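Local coordinates for GlcNAc-alpha-1,4-Gal-releasing endo-beta-galactosidase (Clostridium perfringens, PDB 1UPS), which probably hydrolyses internal beta-galactosidic linkages of glycans to release the disaccharide GlcNAc-alpha-1,4-Gal, as a calcium-binding member of glycoside hydrolase family 16, at residues 386-391 / 402-407; 333-338 / 367-372; 49-54 / 62-67; 97-102 / 247-252. All coordinates share one frame; numbering follows the deposited sequence. Where two conformers were deposited one is given.

Contact 1 (386-391 / 402-407); sequences KPNMSI and YGNVPN
Ser390 and Gly403 form the antiparallel hydrogen-bonded pair at the open end of a beta hairpin, strands 390-392 and 401-403, in a C-terminal region consistent with a ricin-like beta-trefoil. Ser390 N donates to Gly403 O at 2.8 Å, and the bond is almost straight, with 177° at the hydrogen. The return bond, from Gly403 N to Ser390 O, is longer at 3.1 Å.

Before the strand, a type I turn from Lys386 to Met389 swings the chain round and sets Met389 beside the ring of Tyr402. With CG anti to the carbonyl carbon (chi1 -58°) and a second bend at chi2, the methionine curls along the CD2 side of that ring, where CB and CG also pack. Met389 SD lies in the ring plane, 3.8 Å from Tyr402 CD2, which makes this an edge-on Met-aromatic contact rather than a stack over a face. The sulfur rests on the backbone of Gly403 as well, while CE continues toward Asn404 CB. At the exposed surface the amides of Asn388 and Asn404 run side by side, pointing the same way with planes 13° apart; their nearest side-chain atoms are Asn388 CB and Asn404 ND2, 3.9 Å apart. The hydroxyl of Tyr402 leads out of the hairpin to a weak bond with Gly354 N.

Where the strands separate, a water fills in for direct pairing. It donates to Asn388 O at 2.8 Å and, in one of two serine conformers, meets Ser390 OG at 3.0 Å; it also accepts from Val405 N at 3.2 Å.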
loop_
_atom_site.group_PDB
_atom_site.type_symbol
_atom_site.label_atom_id
_atom_site.label_comp_id
_atom_site.label_asym_id
_atom_site.label_seq_id
_atom_site.Cartn_x
_atom_site.Cartn_y
_atom_site.Cartn_z
ATOM N N LYS A 386 4.196 6.102 -22.401
ATOM C CA LYS A 386 4.380 4.820 -23.088
ATOM C C LYS A 386 4.624 3.708 -22.074
ATOM O O LYS A 386 5.778 3.324 -21.827
ATOM C CB LYS A 386 5.550 4.903 -24.085
ATOM C CG LYS A 386 5.439 5.999 -25.165
ATOM C CD LYS A 386 4.325 5.723 -26.179
ATOM C CE LYS A 386 4.075 6.955 -27.054
ATOM N NZ LYS A 386 2.841 6.825 -27.888
ATOM N N PRO A 387 3.544 3.186 -21.489
ATOM C CA PRO A 387 3.641 2.288 -20.332
ATOM C C PRO A 387 4.269 0.907 -20.574
ATOM O O PRO A 387 4.415 0.146 -19.606
ATOM C CB PRO A 387 2.186 2.184 -19.851
ATOM C CG PRO A 387 1.379 2.436 -21.052
ATOM C CD PRO A 387 2.138 3.451 -21.862
ATOM N N ASN A 388 4.634 0.585 -21.814
ATOM C CA ASN A 388 5.437 -0.627 -22.051
ATOM C C ASN A 388 6.950 -0.380 -21.943
ATOM O O ASN A 388 7.739 -1.317 -22.012
ATOM C CB ASN A 388 5.127 -1.235 -23.420
ATOM C CG ASN A 388 3.810 -1.994 -23.438
ATOM O OD1 ASN A 388 3.402 -2.593 -22.431
ATOM N ND2 ASN A 388 3.141 -1.982 -24.584
ATOM N N MET A 389 7.341 0.880 -21.767
ATOM C CA MET A 389 8.745 1.270 -21.870
ATOM C C MET A 389 9.345 1.487 -20.490
ATOM O O MET A 389 8.770 2.212 -19.680
ATOM C CB MET A 389 8.868 2.565 -22.689
ATOM C CG MET A 389 8.280 2.475 -24.100
ATOM S SD MET A 389 9.149 1.245 -25.068
ATOM C CE MET A 389 7.824 0.311 -25.804
ATOM N N SER A 390 10.496 0.859 -20.229
ATOM C CA SER A 390 11.216 1.035 -18.973
ATOM C C SER A 390 12.627 1.584 -19.250
ATOM O O SER A 390 13.147 1.460 -20.362
ATOM C CB SER A 390 11.286 -0.269 -18.171
ATOM O OG SER A 390 11.961 -1.285 -18.886
ATOM N N ILE A 391 13.230 2.181 -18.225
ATOM C CA ILE A 391 14.599 2.691 -18.303
ATOM C C ILE A 391 15.575 1.533 -18.123
ATOM O O ILE A 391 15.470 0.774 -17.160
ATOM C CB ILE A 391 14.840 3.744 -17.207
ATOM C CG1 ILE A 391 13.809 4.883 -17.340
ATOM C CG2 ILE A 391 16.272 4.268 -17.328
ATOM C CD1 ILE A 391 14.092 6.105 -16.425
ATOM N N TYR A 402 15.550 3.507 -23.259
ATOM C CA TYR A 402 14.257 3.004 -22.801
ATOM C C TYR A 402 13.844 1.939 -23.820
ATOM O O TYR A 402 14.281 1.972 -24.982
ATOM C CB TYR A 402 13.174 4.108 -22.675
ATOM C CG TYR A 402 12.726 4.628 -24.022
ATOM C CD1 TYR A 402 13.327 5.757 -24.584
ATOM C CD2 TYR A 402 11.754 3.944 -24.770
ATOM C CE1 TYR A 402 12.940 6.221 -25.845
ATOM C CE2 TYR A 402 11.372 4.387 -26.028
ATOM C CZ TYR A 402 11.964 5.527 -26.551
ATOM O OH TYR A 402 11.591 5.937 -27.805
ATOM N N GLY A 403 13.015 1.006 -23.378
ATOM C CA GLY A 403 12.483 -0.027 -24.251
ATOM C C GLY A 403 11.617 -0.977 -23.448
ATOM O O GLY A 403 11.491 -0.843 -22.227
ATOM N N ASN A 404 11.044 -1.950 -24.142
ATOM C CA ASN A 404 10.247 -2.985 -23.508
ATOM C C ASN A 404 11.158 -4.181 -23.206
ATOM O O ASN A 404 11.579 -4.904 -24.113
ATOM C CB ASN A 404 9.066 -3.375 -24.429
ATOM C CG ASN A 404 8.085 -4.320 -23.758
ATOM O OD1 ASN A 404 8.369 -4.859 -22.689
ATOM N ND2 ASN A 404 6.907 -4.519 -24.378
ATOM N N VAL A 405 11.510 -4.343 -21.936
ATOM C CA VAL A 405 12.378 -5.446 -21.504
ATOM C C VAL A 405 11.768 -6.011 -20.224
ATOM O O VAL A 405 11.071 -5.278 -19.493
ATOM C CB VAL A 405 13.873 -5.006 -21.299
ATOM C CG1 VAL A 405 14.404 -4.272 -22.536
ATOM C CG2 VAL A 405 14.058 -4.177 -20.032
ATOM N N PRO A 406 11.959 -7.304 -19.975
ATOM C CA PRO A 406 11.326 -7.952 -18.825
ATOM C C PRO A 406 11.725 -7.351 -17.479
ATOM O O PRO A 406 12.847 -6.808 -17.336
ATOM C CB PRO A 406 11.801 -9.405 -18.956
ATOM C CG PRO A 406 11.968 -9.580 -20.425
ATOM C CD PRO A 406 12.669 -8.284 -20.824
ATOM N N ASN A 407 10.815 -7.453 -16.513
ATOM C CA ASN A 407 11.057 -6.943 -15.151
ATOM C C ASN A 407 12.267 -7.588 -14.467
ATOM O O ASN A 407 12.890 -6.979 -13.577
ATOM C CB ASN A 407 9.818 -7.174 -14.272
ATOM C CG ASN A 407 8.582 -6.440 -14.778
ATOM O OD1 ASN A 407 8.680 -5.410 -15.445
ATOM N ND2 ASN A 407 7.404 -6.982 -14.462
HETATM O O HOH W 1 9.541 -2.478 -20.149
#

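Contact 2 (333-338 / 367-372); sequences DGYTLL and SAQWSE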
loop_
_atom_site.group_PDB
_atom_site.type_symbol
_atom_site.label_atom_id
_atom_site.label_comp_id
_atom_site.label_asym_id
_atom_site.label_seq_id
_atom_site.Cartn_x
_atom_site.Cartn_y
_atom_site.Cartn_z
ATOM N N ASP A 333 0.520 13.684 -10.206
ATOM C CA ASP A 333 -0.503 12.659 -10.425
ATOM C C ASP A 333 -0.093 11.298 -9.835
ATOM O O ASP A 333 -0.549 10.249 -10.295
ATOM C CB ASP A 333 -0.819 12.524 -11.931
ATOM C CG ASP A 333 -1.534 13.744 -12.509
ATOM O OD1 ASP A 333 -1.444 13.964 -13.742
ATOM O OD2 ASP A 333 -2.228 14.528 -11.820
ATOM N N GLY A 334 0.782 11.307 -8.831
ATOM C CA GLY A 334 1.307 10.069 -8.256
ATOM C C GLY A 334 2.495 9.444 -8.989
ATOM O O GLY A 334 3.049 8.418 -8.546
ATOM N N TYR A 335 2.893 10.053 -10.103
ATOM C CA TYR A 335 4.032 9.578 -10.893
ATOM C C TYR A 335 5.292 10.325 -10.484
ATOM O O TYR A 335 5.221 11.404 -9.921
ATOM C CB TYR A 335 3.784 9.790 -12.392
ATOM C CG TYR A 335 2.680 8.924 -12.934
ATOM C CD1 TYR A 335 1.348 9.336 -12.862
ATOM C CD2 TYR A 335 2.957 7.676 -13.504
ATOM C CE1 TYR A 335 0.327 8.536 -13.348
ATOM C CE2 TYR A 335 1.932 6.862 -13.992
ATOM C CZ TYR A 335 0.621 7.304 -13.911
ATOM O OH TYR A 335 -0.407 6.518 -14.386
ATOM N N THR A 336 6.444 9.741 -10.784
ATOM C CA THR A 336 7.726 10.337 -10.444
ATOM C C THR A 336 8.326 11.074 -11.620
ATOM O O THR A 336 8.345 10.547 -12.734
ATOM C CB THR A 336 8.681 9.182 -10.039
ATOM O OG1 THR A 336 8.173 8.553 -8.858
ATOM C CG2 THR A 336 10.055 9.697 -9.648
ATOM N N LEU A 337 8.860 12.274 -11.375
ATOM C CA LEU A 337 9.763 12.903 -12.340
ATOM C C LEU A 337 11.193 12.815 -11.813
ATOM O O LEU A 337 11.411 12.963 -10.619
ATOM C CB LEU A 337 9.395 14.378 -12.569
ATOM C CG LEU A 337 8.020 14.585 -13.218
ATOM C CD1 LEU A 337 6.959 14.704 -12.116
ATOM C CD2 LEU A 337 7.985 15.796 -14.167
ATOM N N LEU A 338 12.156 12.586 -12.704
ATOM C CA LEU A 338 13.567 12.513 -12.320
ATOM C C LEU A 338 14.352 13.724 -12.853
ATOM O O LEU A 338 14.479 13.917 -14.065
ATOM C CB LEU A 338 14.185 11.201 -12.829
ATOM C CG LEU A 338 13.579 9.920 -12.252
ATOM C CD1 LEU A 338 14.043 8.696 -13.076
ATOM C CD2 LEU A 338 13.967 9.770 -10.786
ATOM N N SER A 367 5.522 12.066 -21.066
ATOM C CA SER A 367 6.804 11.462 -21.465
ATOM C C SER A 367 7.883 11.674 -20.407
ATOM O O SER A 367 8.918 11.001 -20.428
ATOM C CB SER A 367 7.294 12.020 -22.806
ATOM O OG SER A 367 7.884 13.297 -22.666
ATOM N N ALA A 368 7.641 12.612 -19.489
ATOM C CA ALA A 368 8.603 12.912 -18.415
ATOM C C ALA A 368 8.157 12.356 -17.057
ATOM O O ALA A 368 8.781 12.635 -16.019
ATOM C CB ALA A 368 8.844 14.424 -18.325
ATOM N N GLN A 369 7.104 11.549 -17.063
ATOM C CA GLN A 369 6.576 10.985 -15.824
ATOM C C GLN A 369 6.747 9.468 -15.790
ATOM O O GLN A 369 6.576 8.791 -16.811
ATOM C CB GLN A 369 5.110 11.350 -15.671
ATOM C CG GLN A 369 4.894 12.848 -15.523
ATOM C CD GLN A 369 3.433 13.178 -15.388
ATOM O OE1 GLN A 369 2.626 12.289 -15.122
ATOM N NE2 GLN A 369 3.078 14.453 -15.572
ATOM N N TRP A 370 7.081 8.950 -14.612
ATOM C CA TRP A 370 7.486 7.553 -14.474
ATOM C C TRP A 370 6.796 6.842 -13.306
ATOM O O TRP A 370 6.633 7.422 -12.245
ATOM C CB TRP A 370 9.011 7.494 -14.293
ATOM C CG TRP A 370 9.764 8.179 -15.391
ATOM C CD1 TRP A 370 10.164 9.488 -15.420
ATOM C CD2 TRP A 370 10.224 7.590 -16.617
ATOM N NE1 TRP A 370 10.830 9.750 -16.593
ATOM C CE2 TRP A 370 10.887 8.604 -17.344
ATOM C CE3 TRP A 370 10.139 6.302 -17.180
ATOM C CZ2 TRP A 370 11.457 8.380 -18.608
ATOM C CZ3 TRP A 370 10.707 6.069 -18.430
ATOM C CH2 TRP A 370 11.361 7.111 -19.134
ATOM N N SER A 371 6.358 5.600 -13.524
ATOM C CA SER A 371 5.904 4.734 -12.433
ATOM C C SER A 371 7.108 4.048 -11.794
ATOM O O SER A 371 7.971 3.535 -12.500
ATOM C CB SER A 371 4.941 3.667 -12.955
ATOM O OG SER A 371 3.783 4.248 -13.523
ATOM N N GLU A 372 7.166 4.043 -10.461
ATOM C CA GLU A 372 8.217 3.336 -9.720
ATOM C C GLU A 372 7.733 1.950 -9.319
ATOM O O GLU A 372 6.696 1.808 -8.655
ATOM C CB GLU A 372 8.562 4.108 -8.463
ATOM C CG GLU A 372 9.684 5.099 -8.601
ATOM C CD GLU A 372 9.892 5.885 -7.322
ATOM O OE1 GLU A 372 9.861 7.130 -7.387
ATOM O OE2 GLU A 372 10.080 5.259 -6.251
HETATM O O HOH W 2 11.353 13.009 -15.425
#
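Tyr335 opens the contact by laying one edge of its ring along the backbone of Trp370 and Ser371. Its CG is anti to the carbonyl carbon (chi1 -68°), which directs the ring across the other chain; Tyr335 CE2 comes within 3.2 Å of Ser371 OG, with the hydroxyl oxygen near the ring plane. Tyr335 CB packs on Gln369 CB, and the side chain of Gln369, whose OE1 is hydrogen-bonded to Arg384, crosses that of Tyr335 at about a right angle.

Thr336 is the centre of the contact and makes a single antiparallel bridge with Trp370. Thr336 N gives a short, nearly straight bond to Trp370 O, 2.7 Å and 170° at the hydrogen. Trp370 N answers to Thr336 O at 2.8 Å, but this bond is clearly bent. The same carbonyl oxygen, Thr336 O, lies in the plane of the indole, 3.4 Å from Trp370 CD1. Thr336 OG1 donates to Glu372 OE1 at 2.7 Å, on the anti side but tilted out of the carboxylate plane; OE1 also forms a salt bridge with Lys329, and OE2 is hydrogen-bonded to Tyr239 OH.

Leu337 follows with CG against Ala368 O at 3.5 Å. At Leu338 direct pairing has ended: a water accepts from Leu338 N at 2.9 Å and donates to Ala368 O.

The segment axes of strands 335-338 and 370-372 cross at 111°, which fits a single backbone bridge. In this C-terminal region, consistent with a ricin-like beta-trefoil, each belongs to its own hairpin, 335-340 with 327-332 and 370-375 with 378-383, and Leu338 and Trp370 turn their side chains to strands 346-348 and 378-383, respectively.

Contact 3 (49-54 / 62-67); sequences TDYYLP and SAKANY
Asp50 and Tyr67 each hold CG between the backbone N and the carbonyl carbon (chi1 54° and 60°), and these matched torsions lift carboxylate and phenol toward each other across the contact. Lys64 arrives by another path: CG is anti to N (chi1 -165°), the chain stays extended as far as CE, and a turn at chi4 delivers NZ to the same carboxylate.

Tyr67 OH donates to Asp50 OD1 at 2.8 Å, on the anti side of the carboxylate and somewhat out of its plane, with OD1 lying at the phenol edge. The salt bridge runs from Lys64 NZ to Asp50 OD2 at 3.1 Å, approaching from above the carboxylate plane. A weak second bond joins Lys64 NZ to Asp50 OD1 at 3.3 Å. Because Arg45 also bridges OD1, this buried acid is surrounded by donors, which would favour its charged form. On its way the lysine chain crosses one face of the Tyr51 ring, CG lying over the rim; Tyr51 OH is bonded to Glu61 and only weakly to NZ.

The backbones are bridged at Tyr51 and Lys64. Ala65 N donates to Asp50 O at 2.9 Å, and Tyr52 N to Ala63 O at 3.0 Å.

These two bonds close the base of an irregular loop between strands 30-36 and 66-70, whose interior carries Cys57 of the disulfide to Cys86. It is a loop on the beta-sandwich of a family 16 glycoside hydrolase, lying against strand 94-99 through Tyr52.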
loop_
_atom_site.group_PDB
_atom_site.type_symbol
_atom_site.label_atom_id
_atom_site.label_comp_id
_atom_site.label_asym_id
_atom_site.label_seq_id
_atom_site.Cartn_x
_atom_site.Cartn_y
_atom_site.Cartn_z
ATOM N N THR A 49 -13.813 -3.259 18.743
ATOM C CA THR A 49 -15.202 -3.679 18.778
ATOM C C THR A 49 -15.445 -4.787 17.740
ATOM O O THR A 49 -14.772 -4.830 16.707
ATOM C CB THR A 49 -16.156 -2.472 18.618
ATOM O OG1 THR A 49 -17.508 -2.917 18.812
ATOM C CG2 THR A 49 -16.133 -1.865 17.187
ATOM N N ASP A 50 -16.373 -5.697 18.033
ATOM C CA ASP A 50 -16.650 -6.820 17.126
ATOM C C ASP A 50 -17.943 -6.623 16.324
ATOM O O ASP A 50 -18.712 -7.554 16.080
ATOM C CB ASP A 50 -16.588 -8.174 17.856
ATOM C CG ASP A 50 -17.474 -8.235 19.085
ATOM O OD1 ASP A 50 -17.492 -9.317 19.737
ATOM O OD2 ASP A 50 -18.160 -7.271 19.488
ATOM N N TYR A 51 -18.155 -5.388 15.889
ATOM C CA TYR A 51 -19.248 -5.068 14.988
ATOM C C TYR A 51 -18.701 -4.338 13.768
ATOM O O TYR A 51 -17.781 -3.501 13.893
ATOM C CB TYR A 51 -20.254 -4.159 15.685
ATOM C CG TYR A 51 -21.049 -4.830 16.785
ATOM C CD1 TYR A 51 -20.519 -4.963 18.071
ATOM C CD2 TYR A 51 -22.340 -5.299 16.549
ATOM C CE1 TYR A 51 -21.248 -5.582 19.091
ATOM C CE2 TYR A 51 -23.086 -5.913 17.565
ATOM C CZ TYR A 51 -22.531 -6.043 18.830
ATOM O OH TYR A 51 -23.261 -6.624 19.840
ATOM N N TYR A 52 -19.303 -4.611 12.611
ATOM C CA TYR A 52 -18.875 -4.015 11.358
ATOM C C TYR A 52 -19.711 -2.739 11.122
ATOM O O TYR A 52 -20.926 -2.825 10.976
ATOM C CB TYR A 52 -19.060 -5.048 10.220
ATOM C CG TYR A 52 -18.617 -4.579 8.838
ATOM C CD1 TYR A 52 -17.583 -3.648 8.687
ATOM C CD2 TYR A 52 -19.228 -5.084 7.685
ATOM C CE1 TYR A 52 -17.181 -3.207 7.393
ATOM C CE2 TYR A 52 -18.835 -4.669 6.400
ATOM C CZ TYR A 52 -17.814 -3.730 6.267
ATOM O OH TYR A 52 -17.454 -3.309 5.001
ATOM N N LEU A 53 -19.067 -1.564 11.116
ATOM C CA LEU A 53 -19.756 -0.274 10.818
ATOM C C LEU A 53 -21.226 -0.215 11.293
ATOM O O LEU A 53 -22.134 0.054 10.498
ATOM C CB LEU A 53 -19.659 0.073 9.323
ATOM C CG LEU A 53 -18.237 0.125 8.750
ATOM C CD1 LEU A 53 -18.264 0.186 7.211
ATOM C CD2 LEU A 53 -17.450 1.311 9.329
ATOM N N PRO A 54 -21.453 -0.463 12.587
ATOM C CA PRO A 54 -22.824 -0.655 13.097
ATOM C C PRO A 54 -23.740 0.572 12.980
ATOM O O PRO A 54 -24.964 0.407 13.009
ATOM C CB PRO A 54 -22.607 -1.066 14.553
ATOM C CG PRO A 54 -21.251 -0.488 14.927
ATOM C CD PRO A 54 -20.438 -0.612 13.649
ATOM N N SER A 62 -27.138 -7.387 13.712
ATOM C CA SER A 62 -26.852 -8.090 12.443
ATOM C C SER A 62 -25.373 -7.988 12.047
ATOM O O SER A 62 -24.846 -8.864 11.358
ATOM C CB SER A 62 -27.767 -7.601 11.283
ATOM O OG SER A 62 -27.641 -6.199 10.952
ATOM N N ALA A 63 -24.718 -6.921 12.510
ATOM C CA ALA A 63 -23.368 -6.578 12.086
ATOM C C ALA A 63 -22.295 -7.207 12.981
ATOM O O ALA A 63 -21.105 -6.979 12.790
ATOM C CB ALA A 63 -23.214 -5.050 12.023
ATOM N N LYS A 64 -22.714 -8.009 13.955
ATOM C CA LYS A 64 -21.754 -8.678 14.858
ATOM C C LYS A 64 -20.901 -9.743 14.147
ATOM O O LYS A 64 -21.413 -10.524 13.340
ATOM C CB LYS A 64 -22.467 -9.302 16.067
ATOM C CG LYS A 64 -21.482 -9.686 17.202
ATOM C CD LYS A 64 -22.139 -9.796 18.569
ATOM C CE LYS A 64 -21.085 -10.068 19.664
ATOM N NZ LYS A 64 -20.674 -8.823 20.420
ATOM N N ALA A 65 -19.613 -9.784 14.496
ATOM C CA ALA A 65 -18.657 -10.716 13.912
ATOM C C ALA A 65 -18.734 -12.079 14.569
ATOM O O ALA A 65 -19.087 -12.184 15.750
ATOM C CB ALA A 65 -17.237 -10.175 14.059
ATOM N N ASN A 66 -18.396 -13.113 13.801
ATOM C CA ASN A 66 -18.056 -14.401 14.381
ATOM C C ASN A 66 -16.563 -14.598 14.297
ATOM O O ASN A 66 -15.947 -14.229 13.314
ATOM C CB ASN A 66 -18.811 -15.539 13.707
ATOM C CG ASN A 66 -20.296 -15.464 13.998
ATOM O OD1 ASN A 66 -20.720 -15.437 15.173
ATOM N ND2 ASN A 66 -21.098 -15.399 12.940
ATOM N N TYR A 67 -15.989 -15.144 15.363
ATOM C CA TYR A 67 -14.537 -15.336 15.428
ATOM C C TYR A 67 -14.199 -16.266 16.602
ATOM O O TYR A 67 -15.045 -16.512 17.488
ATOM C CB TYR A 67 -13.788 -13.991 15.584
ATOM C CG TYR A 67 -14.179 -13.220 16.837
ATOM C CD1 TYR A 67 -15.304 -12.381 16.837
ATOM C CD2 TYR A 67 -13.455 -13.350 18.026
ATOM C CE1 TYR A 67 -15.694 -11.688 17.980
ATOM C CE2 TYR A 67 -13.844 -12.657 19.203
ATOM C CZ TYR A 67 -14.963 -11.822 19.157
ATOM O OH TYR A 67 -15.375 -11.142 20.285
#

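Contact 4 (97-102 / 247-252); sequences AIMSFD and GTILNI
Ser100 OG is held by two groups: it accepts from Thr248 N at 2.9 Å and is hydrogen-bonded to Tyr124 O. Its position between backbone N and carbonyl carbon (chi1 76°) lets the hydroxyl do the work of a strand carbonyl just where strand 94-99 ends. Ser100 N completes the pair by donating to Thr248 O at 2.8 Å.

Further back, Ile98 and Leu250 exchange two backbone bonds: Ile98 N to Leu250 O is 2.9 Å, and Leu250 N to Ile98 O is 3.0 Å. The segment axes run at 172°, a regular antiparallel pairing of outermost strand 94-99 with strand 246-254, within one sheet of the jelly-roll beta-sandwich expected of family 16. Ile98 and Leu250 lie side by side on the face that packs on strands 73-78 and 267-279 of the other sheet, with Ile98 CG1 4.0 Å from Leu250 CB.

Ala97, Met99, Ile249 and Asn251 occupy the other face. Met99 SD touches Ile249 CD1 at 4.0 Å, and the Phe101 ring crosses Ile249 while its CD1 lies 3.7 Å from Gly247 CA. Ala97 CB and Asn251 CB come unusually close, 3.2 Å, across the non-hydrogen-bonded pair, and Asn251 OD1 is bonded to Trp149 NE1.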
loop_
_atom_site.group_PDB
_atom_site.type_symbol
_atom_site.label_atom_id
_atom_site.label_comp_id
_atom_site.label_asym_id
_atom_site.label_seq_id
_atom_site.Cartn_x
_atom_site.Cartn_y
_atom_site.Cartn_z
ATOM N N ALA A 97 -16.286 -8.823 11.104
ATOM C CA ALA A 97 -15.300 -7.727 11.245
ATOM C C ALA A 97 -14.997 -7.338 12.696
ATOM O O ALA A 97 -15.882 -7.401 13.571
ATOM C CB ALA A 97 -15.807 -6.471 10.486
ATOM N N ILE A 98 -13.757 -6.897 12.933
ATOM C CA ILE A 98 -13.467 -6.112 14.131
ATOM C C ILE A 98 -12.971 -4.741 13.696
ATOM O O ILE A 98 -12.403 -4.597 12.595
ATOM C CB ILE A 98 -12.478 -6.827 15.100
ATOM C CG1 ILE A 98 -11.080 -7.008 14.469
ATOM C CG2 ILE A 98 -13.070 -8.171 15.549
ATOM C CD1 ILE A 98 -9.982 -7.410 15.474
ATOM N N MET A 99 -13.197 -3.728 14.540
ATOM C CA MET A 99 -12.736 -2.378 14.210
ATOM C C MET A 99 -12.090 -1.748 15.421
ATOM O O MET A 99 -12.499 -2.035 16.531
ATOM C CB MET A 99 -13.901 -1.488 13.767
ATOM C CG MET A 99 -14.846 -2.105 12.730
ATOM S SD MET A 99 -15.845 -0.875 11.878
ATOM C CE MET A 99 -16.742 -0.119 13.318
ATOM N N SER A 100 -11.091 -0.890 15.202
ATOM C CA SER A 100 -10.400 -0.198 16.305
ATOM C C SER A 100 -11.078 1.125 16.731
ATOM O O SER A 100 -10.455 1.971 17.377
ATOM C CB SER A 100 -8.924 0.047 15.946
ATOM O OG SER A 100 -8.796 1.119 15.015
ATOM N N PHE A 101 -12.353 1.284 16.384
ATOM C CA PHE A 101 -13.113 2.512 16.675
ATOM C C PHE A 101 -14.607 2.200 16.546
ATOM O O PHE A 101 -15.001 1.131 16.043
ATOM C CB PHE A 101 -12.750 3.618 15.665
ATOM C CG PHE A 101 -13.121 3.256 14.253
ATOM C CD1 PHE A 101 -12.261 2.475 13.480
ATOM C CD2 PHE A 101 -14.370 3.614 13.737
ATOM C CE1 PHE A 101 -12.636 2.071 12.184
ATOM C CE2 PHE A 101 -14.753 3.227 12.440
ATOM C CZ PHE A 101 -13.876 2.451 11.664
ATOM N N ASP A 102 -15.429 3.144 16.988
ATOM C CA ASP A 102 -16.877 3.076 16.803
ATOM C C ASP A 102 -17.307 4.529 16.768
ATOM O O ASP A 102 -17.194 5.229 17.772
ATOM C CB ASP A 102 -17.500 2.319 17.979
ATOM C CG ASP A 102 -18.995 2.099 17.836
ATOM O OD1 ASP A 102 -19.578 1.484 18.775
ATOM O OD2 ASP A 102 -19.669 2.483 16.859
ATOM N N GLY A 247 -8.656 4.924 11.483
ATOM C CA GLY A 247 -8.990 3.756 12.280
ATOM C C GLY A 247 -8.774 2.508 11.452
ATOM O O GLY A 247 -8.635 2.605 10.234
ATOM N N THR A 248 -8.761 1.347 12.112
ATOM C CA THR A 248 -8.417 0.078 11.464
ATOM C C THR A 248 -9.588 -0.885 11.471
ATOM O O THR A 248 -10.282 -1.009 12.479
ATOM C CB THR A 248 -7.216 -0.572 12.223
ATOM O OG1 THR A 248 -6.061 0.270 12.060
ATOM C CG2 THR A 248 -6.806 -1.929 11.576
ATOM N N ILE A 249 -9.768 -1.585 10.352
ATOM C CA ILE A 249 -10.754 -2.670 10.263
ATOM C C ILE A 249 -10.037 -3.931 9.806
ATOM O O ILE A 249 -9.216 -3.881 8.884
ATOM C CB ILE A 249 -11.880 -2.305 9.237
ATOM C CG1 ILE A 249 -12.536 -0.954 9.618
ATOM C CG2 ILE A 249 -12.886 -3.490 9.098
ATOM C CD1 ILE A 249 -13.616 -0.471 8.631
ATOM N N LEU A 250 -10.344 -5.058 10.455
ATOM C CA LEU A 250 -9.860 -6.355 10.012
ATOM C C LEU A 250 -11.095 -7.227 9.815
ATOM O O LEU A 250 -11.867 -7.432 10.752
ATOM C CB LEU A 250 -8.935 -6.986 11.078
ATOM C CG LEU A 250 -7.520 -6.428 11.133
ATOM C CD1 LEU A 250 -6.860 -6.754 12.524
ATOM C CD2 LEU A 250 -6.687 -6.971 9.990
ATOM N N ASN A 251 -11.293 -7.726 8.599
ATOM C CA ASN A 251 -12.525 -8.452 8.303
ATOM C C ASN A 251 -12.413 -9.438 7.145
ATOM O O ASN A 251 -11.371 -9.533 6.474
ATOM C CB ASN A 251 -13.764 -7.496 8.226
ATOM C CG ASN A 251 -13.766 -6.557 7.023
ATOM O OD1 ASN A 251 -12.736 -6.274 6.424
ATOM N ND2 ASN A 251 -14.967 -6.045 6.680
ATOM N N ILE A 252 -13.476 -10.213 6.962
ATOM C CA ILE A 252 -13.533 -11.210 5.913
ATOM C C ILE A 252 -14.942 -11.169 5.327
ATOM O O ILE A 252 -15.885 -10.854 6.035
ATOM C CB ILE A 252 -13.151 -12.604 6.471
ATOM C CG1 ILE A 252 -13.090 -13.643 5.337
ATOM C CG2 ILE A 252 -14.073 -13.022 7.662
ATOM C CD1 ILE A 252 -12.322 -14.957 5.725
#

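In the fold
From the N terminus, contact 3 comes first and closes the short loop 55-61. Contact 4 follows, joining 97-102 to 247-252 across 144 residues that include many of the other sandwich strands. No contacts nest or cross; all four run in series. Contacts 3 and 4 nevertheless abut, their centres 9 Å apart: Thr49 N lies 2.8 Å from Met99 O, a probable hydrogen bond that ties the loop to the outermost strand. Contact 2 then closes the 28 residues 339-366 and links two hairpins in the C-terminal region, and contact 1 closes a third hairpin beyond them. These last two touch where Ile391 CG1 packs on Trp370 CZ3 at 3.5 Å. The two pairs lie on opposite sides of the chain's centre.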